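PDB 6LB7: calcium uptake protein 2, mitochondrial from Homo sapiens, which binds calcium through an EF-hand loop and probably takes part in regulating calcium uptake into mitochondria. Local coordinates for residues 31-36 with 89-94; 156-161 with 177-182; 269-274 with 289-294. All coordinates share one frame; numbering follows the deposited sequence.

Interaction 1 (31-36 with 89-94)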
loop_
_atom_site.group_PDB
_atom_site.type_symbol
_atom_site.label_atom_id
_atom_site.label_comp_id
_atom_site.label_asym_id
_atom_site.label_seq_id
_atom_site.Cartn_x
_atom_site.Cartn_y
_atom_site.Cartn_z
ATOM N N ARG B 31 10.370 27.053 -14.291
ATOM C CA ARG B 31 9.630 27.021 -15.548
ATOM C C ARG B 31 9.794 25.672 -16.245
ATOM O O ARG B 31 8.801 25.053 -16.665
ATOM C CB ARG B 31 10.100 28.161 -16.460
ATOM C CG ARG B 31 9.368 28.272 -17.816
ATOM C CD ARG B 31 9.813 29.537 -18.549
ATOM N NE ARG B 31 9.044 29.814 -19.755
ATOM C CZ ARG B 31 9.259 29.207 -20.918
ATOM N NH1 ARG B 31 10.220 28.298 -21.014
ATOM N NH2 ARG B 31 8.519 29.505 -21.984
ATOM N N ASP B 32 11.046 25.206 -16.387
ATOM C CA ASP B 32 11.311 23.883 -16.950
ATOM C C ASP B 32 10.509 22.808 -16.238
ATOM O O ASP B 32 9.940 21.909 -16.871
ATOM C CB ASP B 32 12.793 23.513 -16.824
ATOM C CG ASP B 32 13.707 24.353 -17.688
ATOM O OD1 ASP B 32 13.244 24.979 -18.664
ATOM O OD2 ASP B 32 14.923 24.345 -17.388
ATOM N N PHE B 33 10.557 22.825 -14.906
ATOM C CA PHE B 33 9.889 21.799 -14.120
ATOM C C PHE B 33 8.393 21.789 -14.400
ATOM O O PHE B 33 7.804 20.731 -14.661
ATOM C CB PHE B 33 10.144 22.026 -12.626
ATOM C CG PHE B 33 9.300 21.157 -11.753
ATOM C CD1 PHE B 33 9.536 19.797 -11.682
ATOM C CD2 PHE B 33 8.255 21.693 -11.033
ATOM C CE1 PHE B 33 8.751 18.993 -10.883
ATOM C CE2 PHE B 33 7.460 20.891 -10.250
ATOM C CZ PHE B 33 7.705 19.547 -10.177
ATOM N N LEU B 34 7.760 22.963 -14.346
ATOM C CA LEU B 34 6.325 23.044 -14.605
ATOM C C LEU B 34 5.973 22.467 -15.974
ATOM O O LEU B 34 5.006 21.709 -16.099
ATOM C CB LEU B 34 5.855 24.495 -14.505
ATOM C CG LEU B 34 5.929 25.101 -13.111
ATOM C CD1 LEU B 34 5.789 26.614 -13.199
ATOM C CD2 LEU B 34 4.869 24.484 -12.186
ATOM N N PHE B 35 6.770 22.786 -17.006
ATOM C CA PHE B 35 6.507 22.269 -18.349
ATOM C C PHE B 35 6.673 20.753 -18.411
ATOM O O PHE B 35 5.875 20.060 -19.052
ATOM C CB PHE B 35 7.426 22.942 -19.369
ATOM C CG PHE B 35 7.067 24.373 -19.665
ATOM C CD1 PHE B 35 5.952 24.962 -19.094
ATOM C CD2 PHE B 35 7.822 25.116 -20.544
ATOM C CE1 PHE B 35 5.613 26.270 -19.375
ATOM C CE2 PHE B 35 7.486 26.421 -20.827
ATOM C CZ PHE B 35 6.378 26.998 -20.238
ATOM N N SER B 36 7.704 20.215 -17.762
ATOM C CA SER B 36 7.898 18.770 -17.775
ATOM C C SER B 36 6.748 18.034 -17.092
ATOM O O SER B 36 6.504 16.855 -17.380
ATOM C CB SER B 36 9.232 18.420 -17.110
ATOM O OG SER B 36 9.112 18.359 -15.698
ATOM N N PHE B 89 12.031 14.127 -6.312
ATOM C CA PHE B 89 11.317 14.347 -5.060
ATOM C C PHE B 89 9.989 15.065 -5.290
ATOM O O PHE B 89 8.946 14.658 -4.758
ATOM C CB PHE B 89 12.198 15.137 -4.093
ATOM C CG PHE B 89 11.501 15.495 -2.824
ATOM C CD1 PHE B 89 11.140 16.804 -2.566
ATOM C CD2 PHE B 89 11.162 14.508 -1.912
ATOM C CE1 PHE B 89 10.479 17.122 -1.392
ATOM C CE2 PHE B 89 10.497 14.821 -0.754
ATOM C CZ PHE B 89 10.158 16.127 -0.495
ATOM N N LEU B 90 10.015 16.144 -6.078
ATOM C CA LEU B 90 8.794 16.885 -6.384
ATOM C C LEU B 90 7.794 16.012 -7.132
ATOM O O LEU B 90 6.589 16.085 -6.885
ATOM C CB LEU B 90 9.136 18.129 -7.200
ATOM C CG LEU B 90 10.004 19.185 -6.508
ATOM C CD1 LEU B 90 10.546 20.157 -7.516
ATOM C CD2 LEU B 90 9.221 19.943 -5.402
ATOM N N LEU B 91 8.277 15.140 -8.018
ATOM C CA LEU B 91 7.349 14.294 -8.754
ATOM C C LEU B 91 6.651 13.317 -7.819
ATOM O O LEU B 91 5.452 13.073 -7.963
ATOM C CB LEU B 91 8.072 13.535 -9.878
ATOM C CG LEU B 91 8.499 14.219 -11.178
ATOM C CD1 LEU B 91 9.054 13.131 -12.110
ATOM C CD2 LEU B 91 7.344 14.944 -11.854
ATOM N N THR B 92 7.378 12.740 -6.852
ATOM C CA THR B 92 6.698 11.813 -5.942
ATOM C C THR B 92 5.625 12.530 -5.135
ATOM O O THR B 92 4.564 11.955 -4.853
ATOM C CB THR B 92 7.687 11.111 -4.997
ATOM O OG1 THR B 92 8.276 12.045 -4.091
ATOM C CG2 THR B 92 8.791 10.429 -5.770
ATOM N N ILE B 93 5.863 13.797 -4.795
ATOM C CA ILE B 93 4.914 14.524 -3.960
ATOM C C ILE B 93 3.603 14.727 -4.706
ATOM O O ILE B 93 2.523 14.580 -4.125
ATOM C CB ILE B 93 5.526 15.863 -3.500
ATOM C CG1 ILE B 93 6.740 15.619 -2.598
ATOM C CG2 ILE B 93 4.459 16.747 -2.828
ATOM C CD1 ILE B 93 6.490 14.669 -1.386
ATOM N N LEU B 94 3.676 15.025 -6.013
ATOM C CA LEU B 94 2.477 15.275 -6.813
ATOM C C LEU B 94 1.507 14.101 -6.819
ATOM O O LEU B 94 0.307 14.306 -7.038
ATOM C CB LEU B 94 2.869 15.611 -8.261
ATOM C CG LEU B 94 3.519 16.970 -8.496
ATOM C CD1 LEU B 94 3.877 17.117 -9.971
ATOM C CD2 LEU B 94 2.571 18.075 -8.077
#
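F33 and L90 make an apolar contact between helix 30-38 and helix 84-94, buried close to the centre of the chain. The aromatic ring does most of the reaching: with CG of F33 anti to the backbone N (chi1 170°), the phenyl group points across to the second helix and bridges a CA separation of 9.2 Å between F33 and L90. The ring meets L90 in two places. Its far end, CZ of F33, rests on CB of L90 at 3.6 Å, while the methyl CD1 of L90 lies over one ring face, 4.0 Å from the centroid of the F33 ring and 14° off its normal, a CH-pi contact displaced toward the rim. L91 adds a looser touch, its CD2 standing 4.4 Å from CE1 of F33 and coming at the ring obliquely. Polar groups beside the contact are bonded within their own helices: the hydroxyl OG of S36 donates to the backbone O of F33 at 2.9 Å, and OG1 of T92 donates to O of F89, which also accepts from I93 N on the same face of its carbonyl plane. An alanine at F33 would remove the whole ring and would probably open a gap beside L90, leaving its CD1 methyl without the aromatic face it covers. Y87 of helix 84-94 and the loop residues M28 and I82 also pack on F33. Helix 173-196 borders both helices, I187 touching L34 and L94 while M180 touches I93, and L91 packs on an apolar side chain of another protein chain.

Interaction 2 (156-161 with 177-182)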
loop_
_atom_site.group_PDB
_atom_site.type_symbol
_atom_site.label_atom_id
_atom_site.label_comp_id
_atom_site.label_asym_id
_atom_site.label_seq_id
_atom_site.Cartn_x
_atom_site.Cartn_y
_atom_site.Cartn_z
ATOM N N THR B 156 20.585 25.236 -4.502
ATOM C CA THR B 156 19.394 25.164 -5.350
ATOM C C THR B 156 18.244 25.958 -4.738
ATOM O O THR B 156 18.259 26.305 -3.561
ATOM C CB THR B 156 18.905 23.720 -5.561
ATOM O OG1 THR B 156 18.438 23.199 -4.305
ATOM C CG2 THR B 156 20.015 22.834 -6.126
ATOM N N THR B 157 17.221 26.206 -5.564
ATOM C CA THR B 157 16.019 26.913 -5.120
ATOM C C THR B 157 15.394 26.264 -3.888
ATOM O O THR B 157 15.088 26.951 -2.907
ATOM C CB THR B 157 14.995 26.974 -6.253
ATOM O OG1 THR B 157 15.573 27.621 -7.389
ATOM C CG2 THR B 157 13.751 27.740 -5.814
ATOM N N LEU B 158 15.178 24.939 -3.922
ATOM C CA LEU B 158 14.560 24.278 -2.767
ATOM C C LEU B 158 15.451 24.361 -1.525
ATOM O O LEU B 158 14.966 24.591 -0.411
ATOM C CB LEU B 158 14.238 22.815 -3.089
ATOM C CG LEU B 158 13.061 22.507 -4.020
ATOM C CD1 LEU B 158 12.709 21.035 -3.947
ATOM C CD2 LEU B 158 11.823 23.386 -3.701
ATOM N N GLN B 159 16.752 24.157 -1.682
ATOM C CA GLN B 159 17.613 24.231 -0.504
ATOM C C GLN B 159 17.608 25.641 0.088
ATOM O O GLN B 159 17.624 25.805 1.311
ATOM C CB GLN B 159 19.026 23.775 -0.856
ATOM C CG GLN B 159 19.103 22.317 -1.232
ATOM C CD GLN B 159 20.518 21.864 -1.451
ATOM O OE1 GLN B 159 21.127 21.265 -0.568
ATOM N NE2 GLN B 159 21.061 22.154 -2.628
ATOM N N MET B 160 17.544 26.666 -0.767
ATOM C CA MET B 160 17.380 28.042 -0.294
ATOM C C MET B 160 16.069 28.225 0.458
ATOM O O MET B 160 16.047 28.765 1.571
ATOM C CB MET B 160 17.410 29.011 -1.473
ATOM C CG MET B 160 18.699 29.043 -2.235
ATOM S SD MET B 160 19.888 30.017 -1.316
ATOM C CE MET B 160 18.812 31.256 -0.596
ATOM N N ARG B 161 14.961 27.833 -0.174
ATOM C CA ARG B 161 13.645 28.014 0.424
ATOM C C ARG B 161 13.538 27.288 1.762
ATOM O O ARG B 161 12.967 27.815 2.723
ATOM C CB ARG B 161 12.586 27.518 -0.559
ATOM C CG ARG B 161 11.235 27.236 -0.015
ATOM C CD ARG B 161 10.499 28.438 0.409
ATOM N NE ARG B 161 9.255 28.446 -0.031
ATOM C CZ ARG B 161 8.299 28.412 0.685
ATOM N NH1 ARG B 161 8.435 28.354 1.884
ATOM N NH2 ARG B 161 7.202 28.419 0.201
ATOM N N ARG B 177 4.425 20.756 4.963
ATOM C CA ARG B 177 3.082 20.397 4.520
ATOM C C ARG B 177 2.483 21.465 3.615
ATOM O O ARG B 177 1.851 21.150 2.604
ATOM C CB ARG B 177 2.174 20.172 5.731
ATOM C CG ARG B 177 0.700 19.970 5.363
ATOM C CD ARG B 177 -0.229 19.830 6.586
ATOM N NE ARG B 177 0.019 20.868 7.584
ATOM C CZ ARG B 177 -0.448 22.115 7.506
ATOM N NH1 ARG B 177 -1.206 22.497 6.479
ATOM N NH2 ARG B 177 -0.161 22.987 8.461
ATOM N N ARG B 178 2.638 22.737 3.982
ATOM C CA ARG B 178 2.049 23.824 3.210
ATOM C C ARG B 178 2.683 23.926 1.820
ATOM O O ARG B 178 1.998 24.220 0.834
ATOM C CB ARG B 178 2.197 25.128 3.996
ATOM C CG ARG B 178 1.592 26.300 3.376
ATOM C CD ARG B 178 1.575 27.497 4.306
ATOM N NE ARG B 178 0.615 27.398 5.251
ATOM C CZ ARG B 178 -0.571 27.579 5.042
ATOM N NH1 ARG B 178 -0.937 27.872 3.920
ATOM N NH2 ARG B 178 -1.389 27.465 5.950
ATOM N N PHE B 179 3.998 23.731 1.749
ATOM C CA PHE B 179 4.682 23.736 0.462
ATOM C C PHE B 179 4.165 22.621 -0.453
ATOM O O PHE B 179 3.928 22.852 -1.643
ATOM C CB PHE B 179 6.188 23.598 0.671
ATOM C CG PHE B 179 6.985 23.765 -0.596
ATOM C CD1 PHE B 179 7.298 22.663 -1.384
ATOM C CD2 PHE B 179 7.386 25.018 -1.011
ATOM C CE1 PHE B 179 8.012 22.809 -2.559
ATOM C CE2 PHE B 179 8.110 25.172 -2.177
ATOM C CZ PHE B 179 8.415 24.057 -2.951
ATOM N N MET B 180 3.978 21.410 0.087
ATOM C CA MET B 180 3.489 20.292 -0.721
ATOM C C MET B 180 2.032 20.487 -1.138
ATOM O O MET B 180 1.666 20.190 -2.277
ATOM C CB MET B 180 3.642 18.978 0.049
ATOM C CG MET B 180 5.072 18.702 0.497
ATOM S SD MET B 180 6.295 18.961 -0.819
ATOM C CE MET B 180 7.729 19.452 0.137
ATOM N N GLU B 181 1.173 20.946 -0.219
ATOM C CA GLU B 181 -0.187 21.318 -0.611
ATOM C C GLU B 181 -0.161 22.364 -1.720
ATOM O O GLU B 181 -0.939 22.292 -2.671
ATOM C CB GLU B 181 -0.966 21.871 0.590
ATOM C CG GLU B 181 -1.281 20.872 1.724
ATOM C CD GLU B 181 -1.741 21.578 3.015
ATOM O OE1 GLU B 181 -2.225 20.891 3.950
ATOM O OE2 GLU B 181 -1.589 22.818 3.104
ATOM N N ASN B 182 0.714 23.362 -1.594
ATOM C CA ASN B 182 0.752 24.441 -2.569
ATOM C C ASN B 182 1.342 23.979 -3.899
ATOM O O ASN B 182 0.979 24.516 -4.952
ATOM C CB ASN B 182 1.546 25.617 -2.006
ATOM C CG ASN B 182 0.710 26.482 -1.029
ATOM O OD1 ASN B 182 -0.514 26.507 -1.105
ATOM N ND2 ASN B 182 1.386 27.180 -0.117
HETATM O O HOH W 1 4.312 27.078 0.931
#
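L158 and R161, one turn apart on helix 157-163, both reach F179 of helix 173-196. The helix starts at T156, its N-cap, whose OG1 accepts from the backbone N of Q159 at 3.3 Å; the amide NE2 of Q159 donates to the same oxygen, which lies 10° out of its amide plane. L158 then sends its methyl CD2 obliquely onto the ring, 3.6 Å from CZ of F179. At the end of the segment, the chain of R161 leaves with CG anti to the backbone N (chi1 162°) and bends at chi2 and chi3, which carries the guanidinium to the rim of the phenyl group. NH2 of R161 stands 3.6 Å from CD2 of F179, near the ring plane, and the two planes are 84° apart: the ring edge faces the flat side of the guanidinium. The same NH2 of R161 donates to a water at 3.3 Å, and ND2 of N182 donates to that water at 3.1 Å. R161 also makes a cation-pi contact with F72, and the rings of F72 and F162 each pack edge-to-face with F179. Strand 171-172, between the two helices, pairs antiparallel with strand 115-116 of the calcium loop, consistent with a paired EF-hand lobe. The chemistry is mixed: L158 contributes apolar contact, whereas the cation meets F179 at its edge, and its polar link to helix 173-196 runs through the water shared with N182.

Interaction 3 (269-274 with 289-294)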
loop_
_atom_site.group_PDB
_atom_site.type_symbol
_atom_site.label_atom_id
_atom_site.label_comp_id
_atom_site.label_asym_id
_atom_site.label_seq_id
_atom_site.Cartn_x
_atom_site.Cartn_y
_atom_site.Cartn_z
ATOM N N VAL B 269 -21.142 -1.123 -12.157
ATOM C CA VAL B 269 -20.773 0.155 -11.558
ATOM C C VAL B 269 -21.605 1.223 -12.260
ATOM O O VAL B 269 -21.204 1.804 -13.272
ATOM C CB VAL B 269 -19.277 0.420 -11.664
ATOM C CG1 VAL B 269 -18.940 1.731 -10.971
ATOM C CG2 VAL B 269 -18.534 -0.716 -11.039
ATOM N N ARG B 270 -22.788 1.476 -11.724
ATOM C CA ARG B 270 -23.557 2.614 -12.171
ATOM C C ARG B 270 -23.204 3.809 -11.307
ATOM O O ARG B 270 -22.327 3.758 -10.439
ATOM C CB ARG B 270 -25.058 2.337 -12.114
ATOM C CG ARG B 270 -25.541 1.398 -13.174
ATOM C CD ARG B 270 -27.039 1.217 -13.074
ATOM N NE ARG B 270 -27.367 -0.185 -13.278
ATOM C CZ ARG B 270 -27.405 -0.776 -14.466
ATOM N NH1 ARG B 270 -27.155 -0.092 -15.576
ATOM N NH2 ARG B 270 -27.700 -2.067 -14.539
ATOM N N LEU B 271 -23.937 4.886 -11.515
ATOM C CA LEU B 271 -23.522 6.127 -10.894
ATOM C C LEU B 271 -23.555 6.015 -9.373
ATOM O O LEU B 271 -22.629 6.477 -8.695
ATOM C CB LEU B 271 -24.399 7.254 -11.432
ATOM C CG LEU B 271 -24.222 8.664 -11.069
ATOM C CD1 LEU B 271 -24.625 8.821 -9.761
ATOM C CD2 LEU B 271 -22.831 9.160 -11.210
ATOM N N ALA B 272 -24.557 5.325 -8.799
ATOM C CA ALA B 272 -24.600 5.150 -7.349
ATOM C C ALA B 272 -23.405 4.345 -6.831
ATOM O O ALA B 272 -22.891 4.623 -5.739
ATOM C CB ALA B 272 -25.908 4.472 -6.924
ATOM N N GLU B 273 -22.973 3.322 -7.569
ATOM C CA GLU B 273 -21.787 2.578 -7.146
ATOM C C GLU B 273 -20.548 3.457 -7.224
ATOM O O GLU B 273 -19.718 3.472 -6.305
ATOM C CB GLU B 273 -21.593 1.328 -8.007
ATOM C CG GLU B 273 -22.544 0.184 -7.679
ATOM C CD GLU B 273 -23.954 0.477 -8.124
ATOM O OE1 GLU B 273 -24.889 0.062 -7.408
ATOM O OE2 GLU B 273 -24.122 1.134 -9.180
ATOM N N PHE B 274 -20.410 4.192 -8.322
ATOM C CA PHE B 274 -19.265 5.075 -8.495
ATOM C C PHE B 274 -19.191 6.072 -7.355
ATOM O O PHE B 274 -18.144 6.226 -6.714
ATOM C CB PHE B 274 -19.377 5.774 -9.851
ATOM C CG PHE B 274 -18.131 6.508 -10.276
ATOM C CD1 PHE B 274 -17.148 5.871 -11.009
ATOM C CD2 PHE B 274 -17.957 7.834 -9.956
ATOM C CE1 PHE B 274 -16.002 6.555 -11.412
ATOM C CE2 PHE B 274 -16.817 8.528 -10.358
ATOM C CZ PHE B 274 -15.850 7.895 -11.084
ATOM N N ASN B 289 -21.420 17.720 -13.088
ATOM C CA ASN B 289 -20.866 17.902 -14.429
ATOM C C ASN B 289 -19.667 16.981 -14.669
ATOM O O ASN B 289 -19.494 16.461 -15.781
ATOM C CB ASN B 289 -20.500 19.386 -14.674
ATOM C CG ASN B 289 -19.657 20.010 -13.544
ATOM O OD1 ASN B 289 -19.130 19.321 -12.660
ATOM N ND2 ASN B 289 -19.533 21.340 -13.579
ATOM N N ILE B 290 -18.854 16.734 -13.636
ATOM C CA ILE B 290 -17.700 15.851 -13.798
ATOM C C ILE B 290 -18.131 14.388 -13.811
ATOM O O ILE B 290 -17.680 13.604 -14.661
ATOM C CB ILE B 290 -16.642 16.127 -12.714
ATOM C CG1 ILE B 290 -15.834 17.389 -13.071
ATOM C CG2 ILE B 290 -15.642 14.950 -12.617
ATOM C CD1 ILE B 290 -14.887 17.820 -12.007
ATOM N N LEU B 291 -19.008 13.994 -12.881
ATOM C CA LEU B 291 -19.562 12.638 -12.923
ATOM C C LEU B 291 -20.183 12.355 -14.280
ATOM O O LEU B 291 -19.979 11.285 -14.865
ATOM C CB LEU B 291 -20.618 12.441 -11.834
ATOM C CG LEU B 291 -20.186 12.463 -10.371
ATOM C CD1 LEU B 291 -21.401 12.492 -9.470
ATOM C CD2 LEU B 291 -19.306 11.271 -10.043
ATOM N N ASP B 292 -20.955 13.315 -14.795
ATOM C CA ASP B 292 -21.599 13.123 -16.088
ATOM C C ASP B 292 -20.574 12.972 -17.203
ATOM O O ASP B 292 -20.752 12.156 -18.110
ATOM C CB ASP B 292 -22.534 14.296 -16.387
ATOM C CG ASP B 292 -23.249 14.144 -17.717
ATOM O OD1 ASP B 292 -22.971 14.938 -18.644
ATOM O OD2 ASP B 292 -24.082 13.222 -17.840
ATOM N N THR B 293 -19.497 13.767 -17.162
ATOM C CA THR B 293 -18.453 13.661 -18.176
ATOM C C THR B 293 -17.769 12.301 -18.133
ATOM O O THR B 293 -17.515 11.688 -19.181
ATOM C CB THR B 293 -17.422 14.783 -17.990
ATOM O OG1 THR B 293 -18.069 16.046 -18.150
ATOM C CG2 THR B 293 -16.317 14.660 -19.028
ATOM N N VAL B 294 -17.437 11.827 -16.932
ATOM C CA VAL B 294 -16.786 10.522 -16.809
ATOM C C VAL B 294 -17.658 9.428 -17.417
ATOM O O VAL B 294 -17.176 8.575 -18.173
ATOM C CB VAL B 294 -16.457 10.218 -15.339
ATOM C CG1 VAL B 294 -16.147 8.731 -15.171
ATOM C CG2 VAL B 294 -15.288 11.067 -14.880
#
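With CG anti to the backbone N in both L271 (chi1 -177°) and F274 (chi1 -169°), these two side chains of helix 271-282 reach L291 of helix 288-298. L291 has CG beside its own backbone N and divides its branches between them. Its CD2 lies 3.7 Å from CD2 of F274, approaching the phenyl ring obliquely. The other branch faces L271, whose methyl CD2 sits 4.0 Å from CB of L291 and equally close to its CD1, the two side chains crossing at about a right angle. One turn further on, CG1 of V294 approaches the far end of the ring, 4.2 Å from CZ of F274. The contact is purely apolar, and the two helices come close, with CA atoms of L271 and L291 7.9 Å apart. Backbone bonds tie V269 to L306, each just before a helix (271-282 and 308-320), consistent with two EF-hand-like units paired through their loops, this contact joining the second helix of one to the first of the next. F255 of helix 252-264 packs edge-to-face on F274, which L306 also touches. Helix 308-320 meets V294 through F311, and F207 of helix 204-211 touches I290 and T293.

Overall arrangement
From the N terminus the three contacts follow in series, none nesting within or crossing another. Interaction 1 closes a span of 52 residues and joins helix 30-38 to helix 84-94. Past the calcium-binding loop of D109 to E120, interaction 2 closes a loop of 15 residues between helices 157-163 and 173-196. These two touch: their centres are 12 Å apart, with M180 packing on F89, and L90 on L158 and F179. Interaction 3 closes a loop of 14 residues between helices 271-282 and 288-298 in the C-terminal half. Its nearest atoms are about 16 Å from interaction 1 and about 17 Å from interaction 2, the latter on the opposite side of the chain's centre.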